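Local coordinates for putative uncharacterized protein (Cricetid herpesvirus 2, PDB 4ZKQ) that probably acts as a viral decoy receptor that binds host chemokines, at residues 324-330 against 349-353; 69-75 against 146-152; 215-219 against 231-235; 280-286 against 393-398. One frame throughout, in Å; residues are numbered along the deposited sequence. Where two conformers were deposited one is given.

Contact 1: residues 324-330 against 349-353; sequences ESCAFVI and PFRLT
The core of a β-sandwich-like layer pair contains this contact: strand 324-330 of one sheet faces strand 350-353 of another, their segment axes 8.6 Å apart and 22° from parallel, a spacing bridged by side chains. C326, E324, F328 and I330 send alternate side chains across. L352 is met by F328 and I330; its CD2 lies 4.1 Å from F328 CD1, while its CB sits above one face of that ring, toward the rim. I330 CD1 reaches the same L352 methyl at 4.3 Å. Chi1 of -171° together with chi2 of 69° places L352 CD2 near both partners. Strand 308-315 adds V312 to F350 and A310 to L352. At the other end P349 CB covers the centre of the F350 ring, and P349 CG meets E324 OE1 at 3.5 Å. C326, in a disulfide with C347, places SG in the plane of the F350 ring at its edge, 3.9 Å from CD2.

Contact 2: residues 69-75 against 146-152; sequences ETAVLPL and SLAVLRV
Antiparallel β-pairing joins T70 with R151 and V72 with V149 as non-hydrogen-bonded pairs, while A71-L150 and L73-A148 are hydrogen-bonded pairs at the middle of a four-stranded sheet. The tight part is central: L73 N to A148 O is 2.8 Å and almost straight at 175°, and the return bond from A148 N to L73 O is equally short. On the face of A71, L73 and L150, the methyls L73 CD1 and L150 CD1 meet at 3.7 Å, their chains crossing at a slant. L75 turns in beyond the strand end and lays CD2 against A148 CB at 3.8 Å. On the other face V72 CG1 touches L147 CD1 at 3.9 Å, and L238 and T240 of strand 233-244 pack on L147. The looser end is at E69, partly exposed, whose N-H meets V152 O at a bent 132°. Next to it, T70 and R151 run side by side. A bend at chi3 (64°) brings the guanidinium alongside the threonine, with NH1 bonded to L65 O and NH2 to L66 O. T70 OG1, bonded to K68 O, lies 2.9 Å from R151 NH1.

Contact 3: residues 215-219 against 231-235; sequences KKIYH and GQVST
H219 turns its ring back over G231 because chi1 of 57° sets CG between the backbone N and the carbonyl carbon, whereas Y218 has CG anti to its N (chi1 -162°) and brings its own ring over the G231 carbonyl. Both belong to an antiparallel β-pairing interrupted by a β bulge. K215 pairs with S234 and K216 with V233, but H219 pairs with G231, a register shift of one, and the chain turns a corner at Q232. The regular end has two bonds of 2.9 Å, K215 N to S234 O and S234 N to K215 O. At the bulge the geometry is poorer: I217 N reaches Q232 O at 3.2 Å, bent to 135° and from above the carbonyl plane. I217 O also faces Q232 O at 3.0 Å, two acceptors without a proton between them.

Beyond it the pairing recovers, H219 and G231 exchanging backbone bonds in both directions. G231 CA lies over the H219 ring face, 4.0 Å from its centroid, a CH-pi contact, and Q232 CG touches Y218 CD2 obliquely. S389 of strand 388-395 packs on I217 and H219. The imidazole makes one further bond across the bulge: H219 NE2 donates to V233 O at 2.9 Å, reaching it from well above the carbonyl plane.

Contact 4: residues 280-286 against 393-398; sequences EVTPGRY and EYYLDR
T282 and Y395 meet through two straight hydrogen bonds that use different parts of the threonine. With OG1 anti to the carbonyl carbon and beside the backbone N (chi1 -49°), the hydroxyl oxygen accepts Y395 N at 2.8 Å, while T282 N donates to a lone pair of Y395 O at 3.0 Å. The other branch, CG2, goes to Y394 CD1 at 3.8 Å, crossing that ring's side chain at about a right angle. E280 O lies 3.3 Å from Y395 CB, and Y395 OH donates to E393 OE1 two residues earlier.

A second patch gathers around D397, whose chi1 of 50° turns the carboxylate toward V281 and Y286. V281 CG1 lies 3.4 Å from D397 OD2. D397 OD1 forms a salt bridge with R398 NH1 at 3.1 Å; Y286 OH is 3.2 Å from D397 OD1, but its proton has another acceptor within reach, leaving that bond unsettled. R398 bends at chi2, which lays one guanidinium face over Y286 CD2, the planes 36° apart; both side chains are poorly ordered. A water bridges the segments, donating to T282 O and Y395 O. Loop 280-284 is thus bonded to the C-terminal end of strand 388-395, joining a four-stranded antiparallel β-sheet, edged by strand 285-286, to the large mixed sheet.

Overall arrangement
From the N terminus, contact 2 closes first, spanning 70 intervening residues to pair strands 68-74 and 147-152 in a four-stranded sheet. Contact 3 follows in series, closing a short loop of 11 residues, mostly strand, and linking strand 206-223 to strand 233-244 in the large mixed sheet. Contact 4 then opens at 280-286 and closes at 393-398 across 106 residues; contact 1, closing its own loop of 18, is nested inside, and none cross. Strands 206-223 and 388-395 are neighbours, which places contacts 3 and 4 on one sheet. Contacts 1 and 4 both tie that sheet to the four-stranded sheet of 285-286 and 350-355. Contacts 1 and 2 lie on opposite sides of the chain's centre, their own centres about 31 Å apart.

Contact 1: residues 324-330 against 349-353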
loop_
_atom_site.group_PDB
_atom_site.type_symbol
_atom_site.label_atom_id
_atom_site.label_comp_id
_atom_site.label_asym_id
_atom_site.label_seq_id
_atom_site.Cartn_x
_atom_site.Cartn_y
_atom_site.Cartn_z
ATOM N N GLU A 324 -11.413 -11.407 -4.888
ATOM C CA GLU A 324 -11.108 -12.332 -3.801
ATOM C C GLU A 324 -9.668 -12.071 -3.389
ATOM O O GLU A 324 -8.806 -11.943 -4.251
ATOM C CB GLU A 324 -11.279 -13.791 -4.239
ATOM C CG GLU A 324 -12.608 -14.128 -4.902
ATOM C CD GLU A 324 -13.726 -14.413 -3.912
ATOM O OE1 GLU A 324 -13.451 -14.555 -2.702
ATOM O OE2 GLU A 324 -14.888 -14.501 -4.356
ATOM N N SER A 325 -9.403 -11.981 -2.087
ATOM C CA SER A 325 -8.048 -11.724 -1.607
ATOM C C SER A 325 -7.779 -12.398 -0.265
ATOM O O SER A 325 -8.638 -12.418 0.615
ATOM C CB SER A 325 -7.805 -10.218 -1.479
ATOM O OG SER A 325 -6.459 -9.951 -1.128
ATOM N N CYS A 326 -6.579 -12.948 -0.133
ATOM C CA CYS A 326 -6.110 -13.551 1.104
ATOM C C CYS A 326 -4.655 -13.158 1.300
ATOM O O CYS A 326 -3.975 -12.785 0.338
ATOM C CB CYS A 326 -6.253 -15.076 1.064
ATOM S SG CYS A 326 -7.908 -15.630 0.605
ATOM N N ALA A 327 -4.177 -13.241 2.537
ATOM C CA ALA A 327 -2.771 -12.986 2.816
ATOM C C ALA A 327 -2.268 -13.943 3.885
ATOM O O ALA A 327 -3.041 -14.392 4.728
ATOM C CB ALA A 327 -2.563 -11.544 3.236
ATOM N N PHE A 328 -0.979 -14.263 3.818
ATOM C CA PHE A 328 -0.353 -15.221 4.718
ATOM C C PHE A 328 0.971 -14.687 5.211
ATOM O O PHE A 328 1.743 -14.140 4.426
ATOM C CB PHE A 328 -0.122 -16.562 4.020
ATOM C CG PHE A 328 -1.335 -17.109 3.364
ATOM C CD1 PHE A 328 -1.669 -16.723 2.078
ATOM C CD2 PHE A 328 -2.151 -18.008 4.030
ATOM C CE1 PHE A 328 -2.794 -17.223 1.466
ATOM C CE2 PHE A 328 -3.273 -18.513 3.422
ATOM C CZ PHE A 328 -3.596 -18.120 2.135
ATOM N N VAL A 329 1.227 -14.842 6.506
ATOM C CA VAL A 329 2.543 -14.562 7.067
ATOM C C VAL A 329 3.301 -15.873 7.209
ATOM O O VAL A 329 2.780 -16.835 7.767
ATOM C CB VAL A 329 2.469 -13.873 8.444
ATOM C CG1 VAL A 329 3.837 -13.313 8.822
ATOM C CG2 VAL A 329 1.434 -12.774 8.441
ATOM N N ILE A 330 4.530 -15.902 6.708
ATOM C CA ILE A 330 5.329 -17.116 6.708
ATOM C C ILE A 330 6.641 -16.856 7.426
ATOM O O ILE A 330 7.592 -16.355 6.826
ATOM C CB ILE A 330 5.621 -17.623 5.281
ATOM C CG1 ILE A 330 4.349 -17.606 4.427
ATOM C CG2 ILE A 330 6.224 -19.021 5.345
ATOM C CD1 ILE A 330 4.571 -17.992 2.983
ATOM N N PRO A 349 -10.847 -19.311 -1.710
ATOM C CA PRO A 349 -10.340 -19.468 -3.080
ATOM C C PRO A 349 -8.916 -20.015 -3.190
ATOM O O PRO A 349 -8.603 -20.659 -4.191
ATOM C CB PRO A 349 -10.385 -18.040 -3.641
ATOM C CG PRO A 349 -11.225 -17.259 -2.710
ATOM C CD PRO A 349 -11.067 -17.896 -1.374
ATOM N N PHE A 350 -8.070 -19.767 -2.193
ATOM C CA PHE A 350 -6.645 -20.053 -2.342
ATOM C C PHE A 350 -6.055 -20.882 -1.217
ATOM O O PHE A 350 -6.422 -20.729 -0.052
ATOM C CB PHE A 350 -5.863 -18.746 -2.444
ATOM C CG PHE A 350 -6.420 -17.781 -3.457
ATOM C CD1 PHE A 350 -6.336 -18.053 -4.809
ATOM C CD2 PHE A 350 -7.004 -16.593 -3.055
ATOM C CE1 PHE A 350 -6.834 -17.162 -5.744
ATOM C CE2 PHE A 350 -7.505 -15.697 -3.982
ATOM C CZ PHE A 350 -7.418 -15.983 -5.332
ATOM N N ARG A 351 -5.122 -21.752 -1.587
ATOM C CA ARG A 351 -4.289 -22.452 -0.622
ATOM C C ARG A 351 -2.844 -22.296 -1.039
ATOM O O ARG A 351 -2.496 -22.463 -2.207
ATOM C CB ARG A 351 -4.654 -23.936 -0.519
ATOM C CG ARG A 351 -3.843 -24.691 0.536
ATOM C CD ARG A 351 -4.059 -26.206 0.484
ATOM N NE ARG A 351 -5.475 -26.574 0.528
ATOM C CZ ARG A 351 -6.181 -27.019 -0.510
ATOM N NH1 ARG A 351 -5.619 -27.174 -1.706
ATOM N NH2 ARG A 351 -7.463 -27.319 -0.351
ATOM N N LEU A 352 -2.003 -21.967 -0.068
ATOM C CA LEU A 352 -0.594 -21.751 -0.319
ATOM C C LEU A 352 0.204 -22.676 0.585
ATOM O O LEU A 352 -0.025 -22.726 1.792
ATOM C CB LEU A 352 -0.233 -20.286 -0.070
ATOM C CG LEU A 352 1.155 -19.813 -0.484
ATOM C CD1 LEU A 352 1.281 -19.806 -1.990
ATOM C CD2 LEU A 352 1.415 -18.422 0.074
ATOM N N THR A 353 1.129 -23.418 -0.008
ATOM C CA THR A 353 1.967 -24.337 0.746
ATOM C C THR A 353 3.386 -24.273 0.231
ATOM O O THR A 353 3.617 -23.993 -0.946
ATOM C CB THR A 353 1.446 -25.788 0.657
ATOM O OG1 THR A 353 1.404 -26.202 -0.712
ATOM C CG2 THR A 353 0.051 -25.894 1.246
#

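Contact 2: residues 69-75 against 146-152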
loop_
_atom_site.group_PDB
_atom_site.type_symbol
_atom_site.label_atom_id
_atom_site.label_comp_id
_atom_site.label_asym_id
_atom_site.label_seq_id
_atom_site.Cartn_x
_atom_site.Cartn_y
_atom_site.Cartn_z
ATOM N N GLU A 69 1.916 24.501 3.692
ATOM C CA GLU A 69 2.822 23.364 3.580
ATOM C C GLU A 69 1.993 22.101 3.395
ATOM O O GLU A 69 1.112 21.813 4.201
ATOM C CB GLU A 69 3.709 23.257 4.814
ATOM C CG GLU A 69 4.863 24.242 4.826
ATOM C CD GLU A 69 6.134 23.642 4.258
ATOM O OE1 GLU A 69 6.934 23.109 5.053
ATOM O OE2 GLU A 69 6.329 23.694 3.023
ATOM N N THR A 70 2.282 21.359 2.329
ATOM C CA THR A 70 1.461 20.228 1.919
ATOM C C THR A 70 2.273 18.948 1.741
ATOM O O THR A 70 3.292 18.952 1.049
ATOM C CB THR A 70 0.747 20.545 0.595
ATOM O OG1 THR A 70 0.023 21.774 0.730
ATOM C CG2 THR A 70 -0.205 19.418 0.200
ATOM N N ALA A 71 1.807 17.861 2.359
ATOM C CA ALA A 71 2.386 16.531 2.166
ATOM C C ALA A 71 1.367 15.634 1.475
ATOM O O ALA A 71 0.171 15.711 1.754
ATOM C CB ALA A 71 2.811 15.930 3.490
ATOM N N VAL A 72 1.850 14.800 0.567
ATOM C CA VAL A 72 1.004 13.898 -0.195
ATOM C C VAL A 72 1.541 12.489 -0.022
ATOM O O VAL A 72 2.613 12.160 -0.523
ATOM C CB VAL A 72 0.963 14.277 -1.685
ATOM C CG1 VAL A 72 0.103 13.295 -2.471
ATOM C CG2 VAL A 72 0.433 15.703 -1.851
ATOM N N LEU A 73 0.785 11.667 0.699
ATOM C CA LEU A 73 1.227 10.321 1.057
ATOM C C LEU A 73 0.369 9.251 0.382
ATOM O O LEU A 73 -0.855 9.364 0.342
ATOM C CB LEU A 73 1.182 10.153 2.574
ATOM C CG LEU A 73 1.996 11.163 3.372
ATOM C CD1 LEU A 73 1.723 11.005 4.845
ATOM C CD2 LEU A 73 3.481 11.007 3.093
ATOM N N PRO A 74 1.006 8.207 -0.164
ATOM C CA PRO A 74 0.215 7.111 -0.718
ATOM C C PRO A 74 -0.365 6.253 0.397
ATOM O O PRO A 74 0.332 6.024 1.385
ATOM C CB PRO A 74 1.238 6.328 -1.534
ATOM C CG PRO A 74 2.510 6.521 -0.778
ATOM C CD PRO A 74 2.452 7.932 -0.249
ATOM N N LEU A 75 -1.599 5.778 0.255
ATOM C CA LEU A 75 -2.159 4.906 1.279
ATOM C C LEU A 75 -1.436 3.560 1.251
ATOM O O LEU A 75 -1.322 2.900 2.280
ATOM C CB LEU A 75 -3.672 4.744 1.109
ATOM C CG LEU A 75 -4.504 6.014 1.354
ATOM C CD1 LEU A 75 -5.974 5.664 1.509
ATOM C CD2 LEU A 75 -4.051 6.817 2.569
ATOM N N SER A 146 -4.995 5.360 -3.599
ATOM C CA SER A 146 -5.481 6.593 -2.992
ATOM C C SER A 146 -4.407 7.290 -2.187
ATOM O O SER A 146 -3.345 6.727 -1.920
ATOM C CB SER A 146 -6.692 6.308 -2.103
ATOM O OG SER A 146 -7.705 5.671 -2.848
ATOM N N LEU A 147 -4.703 8.528 -1.801
ATOM C CA LEU A 147 -3.738 9.392 -1.152
ATOM C C LEU A 147 -4.301 10.012 0.110
ATOM O O LEU A 147 -5.509 10.192 0.247
ATOM C CB LEU A 147 -3.304 10.503 -2.104
ATOM C CG LEU A 147 -2.902 10.072 -3.510
ATOM C CD1 LEU A 147 -2.708 11.307 -4.362
ATOM C CD2 LEU A 147 -1.642 9.221 -3.472
ATOM N N ALA A 148 -3.401 10.325 1.032
ATOM C CA ALA A 148 -3.715 11.150 2.177
ATOM C C ALA A 148 -2.932 12.432 1.999
ATOM O O ALA A 148 -1.759 12.394 1.630
ATOM C CB ALA A 148 -3.350 10.471 3.468
ATOM N N VAL A 149 -3.589 13.558 2.240
ATOM C CA VAL A 149 -2.968 14.858 2.061
ATOM C C VAL A 149 -3.041 15.598 3.378
ATOM O O VAL A 149 -4.096 15.667 4.000
ATOM C CB VAL A 149 -3.653 15.668 0.943
ATOM C CG1 VAL A 149 -2.931 16.988 0.718
ATOM C CG2 VAL A 149 -3.676 14.869 -0.339
ATOM N N LEU A 150 -1.901 16.118 3.814
ATOM C CA LEU A 150 -1.831 16.898 5.036
ATOM C C LEU A 150 -1.488 18.330 4.686
ATOM O O LEU A 150 -0.657 18.574 3.811
ATOM C CB LEU A 150 -0.789 16.332 6.000
ATOM C CG LEU A 150 -1.050 14.916 6.521
ATOM C CD1 LEU A 150 -0.499 13.898 5.544
ATOM C CD2 LEU A 150 -0.418 14.754 7.881
ATOM N N ARG A 151 -2.134 19.272 5.367
ATOM C CA ARG A 151 -1.892 20.690 5.127
ATOM C C ARG A 151 -1.770 21.443 6.440
ATOM O O ARG A 151 -2.530 21.215 7.382
ATOM C CB ARG A 151 -2.999 21.284 4.255
ATOM C CG ARG A 151 -2.788 20.979 2.780
ATOM C CD ARG A 151 -3.931 21.426 1.899
ATOM N NE ARG A 151 -4.110 22.874 1.884
ATOM C CZ ARG A 151 -3.397 23.715 1.143
ATOM N NH1 ARG A 151 -2.429 23.270 0.349
ATOM N NH2 ARG A 151 -3.655 25.014 1.202
ATOM N N VAL A 152 -0.776 22.324 6.499
ATOM C CA VAL A 152 -0.498 23.092 7.701
ATOM C C VAL A 152 0.144 24.426 7.273
ATOM O O VAL A 152 0.884 24.470 6.290
ATOM C CB VAL A 152 0.407 22.284 8.667
ATOM C CG1 VAL A 152 1.790 22.040 8.058
ATOM C CG2 VAL A 152 0.514 22.956 10.015
#

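Contact 3: residues 215-219 against 231-235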
loop_
_atom_site.group_PDB
_atom_site.type_symbol
_atom_site.label_atom_id
_atom_site.label_comp_id
_atom_site.label_asym_id
_atom_site.label_seq_id
_atom_site.Cartn_x
_atom_site.Cartn_y
_atom_site.Cartn_z
ATOM N N LYS A 215 11.936 2.506 -3.884
ATOM C CA LYS A 215 12.236 1.552 -2.833
ATOM C C LYS A 215 13.365 0.624 -3.245
ATOM O O LYS A 215 13.361 0.066 -4.348
ATOM C CB LYS A 215 10.999 0.724 -2.478
ATOM C CG LYS A 215 11.302 -0.462 -1.553
ATOM C CD LYS A 215 10.023 -1.188 -1.127
ATOM C CE LYS A 215 9.218 -0.390 -0.099
ATOM N NZ LYS A 215 7.882 -1.012 0.183
ATOM N N LYS A 216 14.320 0.438 -2.346
ATOM C CA LYS A 216 15.371 -0.541 -2.582
ATOM C C LYS A 216 14.853 -1.926 -2.221
ATOM O O LYS A 216 14.739 -2.293 -1.051
ATOM C CB LYS A 216 16.637 -0.222 -1.790
ATOM C CG LYS A 216 17.753 -1.245 -2.039
ATOM C CD LYS A 216 19.060 -0.863 -1.366
ATOM C CE LYS A 216 20.146 -1.902 -1.624
ATOM N NZ LYS A 216 21.348 -1.661 -0.775
ATOM N N ILE A 217 14.534 -2.688 -3.253
ATOM C CA ILE A 217 14.033 -4.044 -3.090
ATOM C C ILE A 217 14.243 -4.736 -4.426
ATOM O O ILE A 217 14.003 -4.146 -5.481
ATOM C CB ILE A 217 12.544 -4.059 -2.665
ATOM C CG1 ILE A 217 12.070 -5.484 -2.345
ATOM C CG2 ILE A 217 11.671 -3.429 -3.738
ATOM C CD1 ILE A 217 10.794 -5.522 -1.521
ATOM N N TYR A 218 14.735 -5.965 -4.394
ATOM C CA TYR A 218 14.946 -6.691 -5.636
ATOM C C TYR A 218 13.632 -7.347 -6.029
ATOM O O TYR A 218 13.190 -8.304 -5.390
ATOM C CB TYR A 218 16.062 -7.732 -5.518
ATOM C CG TYR A 218 16.566 -8.146 -6.884
ATOM C CD1 TYR A 218 15.864 -9.066 -7.656
ATOM C CD2 TYR A 218 17.718 -7.583 -7.423
ATOM C CE1 TYR A 218 16.306 -9.433 -8.917
ATOM C CE2 TYR A 218 18.168 -7.946 -8.684
ATOM C CZ TYR A 218 17.456 -8.871 -9.424
ATOM O OH TYR A 218 17.895 -9.239 -10.677
ATOM N N HIS A 219 13.008 -6.814 -7.075
ATOM C CA HIS A 219 11.689 -7.260 -7.498
ATOM C C HIS A 219 11.781 -8.014 -8.809
ATOM O O HIS A 219 12.601 -7.694 -9.669
ATOM C CB HIS A 219 10.737 -6.070 -7.634
ATOM C CG HIS A 219 11.220 -5.018 -8.582
ATOM N ND1 HIS A 219 10.851 -4.985 -9.910
ATOM C CD2 HIS A 219 12.059 -3.970 -8.399
ATOM C CE1 HIS A 219 11.431 -3.960 -10.501
ATOM N NE2 HIS A 219 12.171 -3.325 -9.607
ATOM N N GLY A 231 14.359 -5.949 -11.252
ATOM C CA GLY A 231 15.226 -4.820 -10.959
ATOM C C GLY A 231 15.599 -4.714 -9.495
ATOM O O GLY A 231 15.063 -5.438 -8.660
ATOM N N GLN A 232 16.524 -3.801 -9.201
ATOM C CA GLN A 232 17.044 -3.587 -7.850
ATOM C C GLN A 232 16.274 -2.511 -7.098
ATOM O O GLN A 232 16.383 -2.384 -5.873
ATOM C CB GLN A 232 18.517 -3.174 -7.910
ATOM C CG GLN A 232 19.466 -4.243 -8.374
ATOM C CD GLN A 232 20.908 -3.787 -8.278
ATOM O OE1 GLN A 232 21.629 -4.174 -7.360
ATOM N NE2 GLN A 232 21.329 -2.944 -9.216
ATOM N N VAL A 233 15.526 -1.719 -7.850
ATOM C CA VAL A 233 14.789 -0.593 -7.308
ATOM C C VAL A 233 13.384 -0.577 -7.885
ATOM O O VAL A 233 13.199 -0.685 -9.097
ATOM C CB VAL A 233 15.499 0.734 -7.617
ATOM C CG1 VAL A 233 14.636 1.928 -7.242
ATOM C CG2 VAL A 233 16.828 0.786 -6.896
ATOM N N SER A 234 12.402 -0.461 -7.002
ATOM C CA SER A 234 11.009 -0.338 -7.402
ATOM C C SER A 234 10.653 1.138 -7.440
ATOM O O SER A 234 10.709 1.814 -6.413
ATOM C CB SER A 234 10.096 -1.095 -6.432
ATOM O OG SER A 234 8.735 -0.926 -6.776
ATOM N N THR A 235 10.314 1.637 -8.623
ATOM C CA THR A 235 9.986 3.044 -8.793
ATOM C C THR A 235 8.537 3.229 -9.227
ATOM O O THR A 235 8.065 2.565 -10.147
ATOM C CB THR A 235 10.891 3.709 -9.836
ATOM O OG1 THR A 235 12.262 3.502 -9.484
ATOM C CG2 THR A 235 10.607 5.196 -9.912
#

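Contact 4: residues 280-286 against 393-398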
loop_
_atom_site.group_PDB
_atom_site.type_symbol
_atom_site.label_atom_id
_atom_site.label_comp_id
_atom_site.label_asym_id
_atom_site.label_seq_id
_atom_site.Cartn_x
_atom_site.Cartn_y
_atom_site.Cartn_z
ATOM N N GLU A 280 -1.385 -17.318 -23.016
ATOM C CA GLU A 280 -2.685 -16.732 -22.718
ATOM C C GLU A 280 -3.372 -17.472 -21.581
ATOM O O GLU A 280 -4.256 -16.932 -20.919
ATOM C CB GLU A 280 -3.571 -16.739 -23.967
ATOM C CG GLU A 280 -3.097 -15.794 -25.057
ATOM C CD GLU A 280 -3.244 -14.333 -24.682
ATOM O OE1 GLU A 280 -4.190 -13.994 -23.935
ATOM O OE2 GLU A 280 -2.411 -13.520 -25.134
ATOM N N VAL A 281 -2.962 -18.716 -21.371
ATOM C CA VAL A 281 -3.412 -19.493 -20.230
ATOM C C VAL A 281 -2.176 -20.038 -19.562
ATOM O O VAL A 281 -1.348 -20.688 -20.199
ATOM C CB VAL A 281 -4.352 -20.626 -20.634
ATOM C CG1 VAL A 281 -4.784 -21.423 -19.410
ATOM C CG2 VAL A 281 -5.548 -20.051 -21.335
ATOM N N THR A 282 -2.029 -19.748 -18.279
ATOM C CA THR A 282 -0.803 -20.092 -17.592
ATOM C C THR A 282 -0.802 -21.595 -17.323
ATOM O O THR A 282 -1.811 -22.137 -16.877
ATOM C CB THR A 282 -0.657 -19.301 -16.287
ATOM O OG1 THR A 282 -0.891 -17.909 -16.548
ATOM C CG2 THR A 282 0.732 -19.484 -15.707
ATOM N N PRO A 283 0.322 -22.277 -17.609
ATOM C CA PRO A 283 0.398 -23.720 -17.351
ATOM C C PRO A 283 0.183 -24.088 -15.888
ATOM O O PRO A 283 0.769 -23.475 -14.996
ATOM C CB PRO A 283 1.821 -24.080 -17.783
ATOM C CG PRO A 283 2.205 -23.036 -18.750
ATOM C CD PRO A 283 1.539 -21.779 -18.274
ATOM N N GLY A 284 -0.649 -25.095 -15.655
ATOM C CA GLY A 284 -0.907 -25.580 -14.314
ATOM C C GLY A 284 -1.518 -26.962 -14.388
ATOM O O GLY A 284 -1.798 -27.458 -15.477
ATOM N N ARG A 285 -1.720 -27.586 -13.232
ATOM C CA ARG A 285 -2.360 -28.894 -13.178
ATOM C C ARG A 285 -3.827 -28.739 -12.805
ATOM O O ARG A 285 -4.153 -28.188 -11.754
ATOM C CB ARG A 285 -1.646 -29.803 -12.178
ATOM C CG ARG A 285 -1.860 -31.286 -12.443
ATOM C CD ARG A 285 -1.096 -32.149 -11.455
ATOM N NE ARG A 285 -1.697 -32.120 -10.126
ATOM C CZ ARG A 285 -1.195 -32.740 -9.063
ATOM N NH1 ARG A 285 -0.072 -33.441 -9.164
ATOM N NH2 ARG A 285 -1.814 -32.656 -7.894
ATOM N N TYR A 286 -4.706 -29.226 -13.674
ATOM C CA TYR A 286 -6.144 -29.144 -13.443
ATOM C C TYR A 286 -6.664 -30.416 -12.782
ATOM O O TYR A 286 -6.331 -31.524 -13.199
ATOM C CB TYR A 286 -6.880 -28.895 -14.761
ATOM C CG TYR A 286 -6.506 -27.588 -15.426
ATOM C CD1 TYR A 286 -5.293 -27.445 -16.089
ATOM C CD2 TYR A 286 -7.364 -26.497 -15.391
ATOM C CE1 TYR A 286 -4.944 -26.251 -16.696
ATOM C CE2 TYR A 286 -7.025 -25.300 -15.997
ATOM C CZ TYR A 286 -5.815 -25.183 -16.647
ATOM O OH TYR A 286 -5.478 -23.995 -17.248
ATOM N N GLU A 393 1.751 -13.555 -12.050
ATOM C CA GLU A 393 0.427 -13.454 -12.640
ATOM C C GLU A 393 0.020 -14.810 -13.187
ATOM O O GLU A 393 0.844 -15.529 -13.763
ATOM C CB GLU A 393 0.404 -12.393 -13.750
ATOM C CG GLU A 393 0.623 -10.973 -13.245
ATOM C CD GLU A 393 0.614 -9.928 -14.346
ATOM O OE1 GLU A 393 0.078 -10.200 -15.443
ATOM O OE2 GLU A 393 1.149 -8.825 -14.109
ATOM N N TYR A 394 -1.251 -15.151 -12.994
ATOM C CA TYR A 394 -1.821 -16.382 -13.519
ATOM C C TYR A 394 -3.079 -16.058 -14.305
ATOM O O TYR A 394 -3.964 -15.346 -13.819
ATOM C CB TYR A 394 -2.131 -17.370 -12.395
ATOM C CG TYR A 394 -0.903 -17.830 -11.648
ATOM C CD1 TYR A 394 -0.196 -18.942 -12.072
ATOM C CD2 TYR A 394 -0.453 -17.154 -10.520
ATOM C CE1 TYR A 394 0.918 -19.371 -11.408
ATOM C CE2 TYR A 394 0.671 -17.579 -9.842
ATOM C CZ TYR A 394 1.353 -18.694 -10.296
ATOM O OH TYR A 394 2.477 -19.151 -9.658
ATOM N N TYR A 395 -3.130 -16.564 -15.534
ATOM C CA TYR A 395 -4.266 -16.361 -16.425
ATOM C C TYR A 395 -5.034 -17.669 -16.506
ATOM O O TYR A 395 -4.511 -18.689 -16.967
ATOM C CB TYR A 395 -3.797 -15.896 -17.808
ATOM C CG TYR A 395 -2.775 -14.788 -17.731
ATOM C CD1 TYR A 395 -3.019 -13.652 -16.973
ATOM C CD2 TYR A 395 -1.557 -14.888 -18.384
ATOM C CE1 TYR A 395 -2.087 -12.644 -16.881
ATOM C CE2 TYR A 395 -0.614 -13.881 -18.297
ATOM C CZ TYR A 395 -0.886 -12.761 -17.542
ATOM O OH TYR A 395 0.043 -11.751 -17.446
ATOM N N LEU A 396 -6.266 -17.632 -16.015
ATOM C CA LEU A 396 -7.106 -18.817 -15.913
ATOM C C LEU A 396 -8.048 -18.937 -17.103
ATOM O O LEU A 396 -8.405 -17.936 -17.722
ATOM C CB LEU A 396 -7.932 -18.773 -14.624
ATOM C CG LEU A 396 -7.264 -19.139 -13.299
ATOM C CD1 LEU A 396 -6.125 -18.201 -12.967
ATOM C CD2 LEU A 396 -8.303 -19.130 -12.184
ATOM N N ASP A 397 -8.445 -20.167 -17.414
ATOM C CA ASP A 397 -9.543 -20.411 -18.346
ATOM C C ASP A 397 -10.678 -21.121 -17.608
ATOM O O ASP A 397 -11.579 -21.688 -18.221
ATOM C CB ASP A 397 -9.076 -21.227 -19.556
ATOM C CG ASP A 397 -8.306 -22.476 -19.165
ATOM O OD1 ASP A 397 -8.334 -22.857 -17.976
ATOM O OD2 ASP A 397 -7.674 -23.081 -20.058
ATOM N N ARG A 398 -10.608 -21.083 -16.280
ATOM C CA ARG A 398 -11.694 -21.521 -15.415
ATOM C C ARG A 398 -12.257 -20.296 -14.715
ATOM O O ARG A 398 -11.563 -19.287 -14.574
ATOM C CB ARG A 398 -11.207 -22.537 -14.382
ATOM C CG ARG A 398 -10.558 -23.774 -14.966
ATOM C CD ARG A 398 -11.580 -24.689 -15.612
ATOM N NE ARG A 398 -11.006 -25.992 -15.946
ATOM C CZ ARG A 398 -10.378 -26.275 -17.084
ATOM N NH1 ARG A 398 -10.237 -25.350 -18.028
ATOM N NH2 ARG A 398 -9.893 -27.493 -17.285
HETATM O O HOH W 1 -4.026 -21.334 -15.921
#